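Local atomic coordinates of NO-binding heme-dependent sensor protein (Shewanella oneidensis, PDB entry 4U9B), a protein that binds heme and nitric oxide as an H-NOX gas sensor, and probably signals through changes at the heme iron. Residues A[128-133]-A[174-179]. Sequence-based numbering, arbitrary orientation.
Sequences IALRYS and LIIELQ. With HEM (protoporphyrin IX containing Fe), chain B.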
# COMPACT_ATOMS: atom_id res chain seq x y z
N ILE A 128 4.54 0.06 -18.28
CA ILE A 128 5.46 0.38 -17.20
C ILE A 128 5.90 -0.91 -16.51
O ILE A 128 5.05 -1.68 -16.07
CB ILE A 128 4.83 1.33 -16.16
CG1 ILE A 128 4.37 2.62 -16.83
CG2 ILE A 128 5.81 1.63 -15.03
CD1 ILE A 128 3.42 3.45 -15.97
N ALA A 129 7.20 -1.13 -16.43
CA ALA A 129 7.76 -2.26 -15.70
C ALA A 129 8.19 -1.82 -14.31
O ALA A 129 9.16 -1.07 -14.16
CB ALA A 129 8.93 -2.87 -16.45
N LEU A 130 7.46 -2.27 -13.30
CA LEU A 130 7.70 -1.85 -11.93
C LEU A 130 8.27 -2.99 -11.09
O LEU A 130 7.58 -3.98 -10.82
CB LEU A 130 6.40 -1.33 -11.31
CG LEU A 130 6.55 -0.42 -10.09
CD1 LEU A 130 7.28 0.87 -10.45
CD2 LEU A 130 5.18 -0.09 -9.51
N ARG A 131 9.53 -2.85 -10.69
CA ARG A 131 10.17 -3.83 -9.82
C ARG A 131 9.85 -3.50 -8.37
O ARG A 131 9.96 -2.35 -7.96
CB ARG A 131 11.68 -3.85 -10.04
CG ARG A 131 12.41 -4.91 -9.22
CD ARG A 131 13.91 -4.68 -9.21
NE ARG A 131 14.62 -5.72 -8.47
CZ ARG A 131 14.89 -5.67 -7.16
NH1 ARG A 131 14.50 -4.64 -6.42
NH2 ARG A 131 15.54 -6.68 -6.59
N TYR A 132 9.46 -4.52 -7.61
CA TYR A 132 9.16 -4.37 -6.20
C TYR A 132 9.99 -5.34 -5.37
O TYR A 132 10.09 -6.52 -5.71
CB TYR A 132 7.67 -4.59 -5.93
CG TYR A 132 7.31 -4.65 -4.46
CD1 TYR A 132 7.37 -5.85 -3.76
CD2 TYR A 132 6.91 -3.51 -3.78
CE1 TYR A 132 7.05 -5.91 -2.42
CE2 TYR A 132 6.59 -3.56 -2.44
CZ TYR A 132 6.66 -4.76 -1.76
OH TYR A 132 6.33 -4.82 -0.42
N SER A 133 10.59 -4.84 -4.30
CA SER A 133 11.30 -5.68 -3.34
C SER A 133 11.12 -5.11 -1.94
O SER A 133 11.22 -3.90 -1.75
CB SER A 133 12.79 -5.75 -3.69
OG SER A 133 13.43 -6.77 -2.96
N LEU A 174 5.85 -6.08 -11.68
CA LEU A 174 4.49 -5.68 -12.03
C LEU A 174 4.51 -4.90 -13.33
O LEU A 174 5.02 -3.78 -13.39
CB LEU A 174 3.87 -4.84 -10.91
CG LEU A 174 3.40 -5.60 -9.66
CD1 LEU A 174 4.57 -6.21 -8.91
CD2 LEU A 174 2.60 -4.69 -8.75
N ILE A 175 3.97 -5.51 -14.38
CA ILE A 175 3.87 -4.85 -15.67
C ILE A 175 2.51 -4.16 -15.76
O ILE A 175 1.47 -4.82 -15.71
CB ILE A 175 4.03 -5.84 -16.84
CG1 ILE A 175 5.34 -6.62 -16.70
CG2 ILE A 175 3.98 -5.10 -18.18
CD1 ILE A 175 6.59 -5.77 -16.58
N ILE A 176 2.55 -2.84 -15.89
CA ILE A 176 1.34 -2.04 -15.95
C ILE A 176 1.06 -1.60 -17.38
O ILE A 176 1.90 -0.95 -18.01
CB ILE A 176 1.45 -0.80 -15.05
CG1 ILE A 176 1.89 -1.20 -13.63
CG2 ILE A 176 0.12 -0.05 -14.99
CD1 ILE A 176 2.54 -0.07 -12.87
N GLU A 177 -0.11 -1.96 -17.89
CA GLU A 177 -0.56 -1.52 -19.20
C GLU A 177 -1.71 -0.54 -19.06
O GLU A 177 -2.74 -0.86 -18.47
CB GLU A 177 -0.99 -2.71 -20.06
CG GLU A 177 -1.39 -2.34 -21.47
CD GLU A 177 -1.74 -3.54 -22.33
OE1 GLU A 177 -0.90 -3.94 -23.16
OE2 GLU A 177 -2.85 -4.09 -22.16
N LEU A 178 -1.51 0.67 -19.57
CA LEU A 178 -2.57 1.66 -19.61
C LEU A 178 -3.50 1.37 -20.78
O LEU A 178 -3.04 1.07 -21.89
CB LEU A 178 -2.00 3.08 -19.73
CG LEU A 178 -1.43 3.70 -18.46
CD1 LEU A 178 -0.13 3.03 -18.04
CD2 LEU A 178 -1.22 5.20 -18.65
N GLN A 179 -4.80 1.43 -20.53
CA GLN A 179 -5.80 1.15 -21.55
C GLN A 179 -6.83 2.27 -21.61
O GLN A 179 -6.75 3.24 -20.86
CB GLN A 179 -6.49 -0.19 -21.26
CG GLN A 179 -5.51 -1.36 -21.18
CD GLN A 179 -6.20 -2.67 -20.86
OE1 GLN A 179 -7.33 -2.69 -20.38
NE2 GLN A 179 -5.51 -3.77 -21.14
CHA HEM B . 4.51 2.26 2.35
CHB HEM B . 4.01 1.38 -2.38
CHC HEM B . 2.25 5.82 -3.07
CHD HEM B . 3.86 7.02 1.34
C1A HEM B . 4.35 1.60 1.16
C2A HEM B . 4.19 0.17 0.99
C3A HEM B . 4.05 -0.06 -0.32
C4A HEM B . 4.12 1.20 -1.02
CMA HEM B . 3.85 -1.43 -1.00
CAA HEM B . 4.18 -0.89 2.11
CBA HEM B . 5.58 -1.05 2.73
CGA HEM B . 6.44 -2.05 2.00
O1A HEM B . 7.60 -2.27 2.44
O2A HEM B . 6.00 -2.63 0.97
C1B HEM B . 3.44 2.47 -2.98
C2B HEM B . 2.95 2.54 -4.34
C3B HEM B . 2.47 3.78 -4.54
C4B HEM B . 2.62 4.51 -3.30
CMB HEM B . 3.05 1.34 -5.31
CAB HEM B . 1.81 4.40 -5.79
CBB HEM B . 1.27 3.69 -6.78
C1C HEM B . 2.53 6.54 -1.93
C2C HEM B . 2.20 7.93 -1.71
C3C HEM B . 2.65 8.30 -0.51
C4C HEM B . 3.28 7.13 0.10
CMC HEM B . 1.46 8.83 -2.73
CAC HEM B . 2.46 9.72 0.08
CBC HEM B . 3.11 10.16 1.16
C1D HEM B . 4.09 5.86 2.04
C2D HEM B . 4.30 5.79 3.47
C3D HEM B . 4.50 4.31 3.78
C4D HEM B . 4.39 3.63 2.52
CMD HEM B . 4.31 6.97 4.47
CAD HEM B . 4.76 3.68 5.16
CBD HEM B . 6.26 3.61 5.43
CGD HEM B . 6.47 2.98 6.78
O1D HEM B . 5.54 2.28 7.26
O2D HEM B . 7.56 3.16 7.39
NA HEM B . 4.29 2.20 -0.08
NB HEM B . 3.22 3.69 -2.37
NC HEM B . 3.19 6.09 -0.80
ND HEM B . 4.15 4.57 1.52
FE HEM B . 3.91 4.17 -0.48
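I128 and L130 pair with I176 and L174 through four backbone hydrogen bonds, in strands running antiparallel at 153°. The two are the central strands of the four-stranded antiparallel sheet of the H-NOX fold. I128 exchanges N-H and C=O with I176, and L130 does the same with L174. The bond from I176 N to I128 O is 2.8 Å long and nearly straight, at 176°. Between these pairs A129 faces I175 as a non-hydrogen-bonded pair. On that face CD1 of I175 reaches CB of A129 at 3.7 Å. CG1 of I175 is anti to its carbonyl carbon, and a further turn at chi2 carries CD1 toward A129.

I128, L130, L174 and I176 lie on the buried face. CB of I128 meets CB of I176 at 4.1 Å, and CD2 of L130 approaches CD1 of I176 at 4.3 Å. V95 of helix 91-96 and L146 of helix 139-152 pack against this apolar layer. L174 also lies near the zinc ligands C172 and H161.

Further along strand 128-133, Y132 keeps its backbone pairing, with C172, while the end of its side chain leads away to the heme. Its CG is anti to the backbone N (chi1 172°), and the ring extends toward a propionate. Y132 OH donates to O2A of the heme at 2.6 Å. The hydroxyl also bonds to L138 N. A phenylalanine here would probably leave the propionate without this donor and L138 N without its acceptor. O2A lies in the plane of the Y132 ring, at its edge.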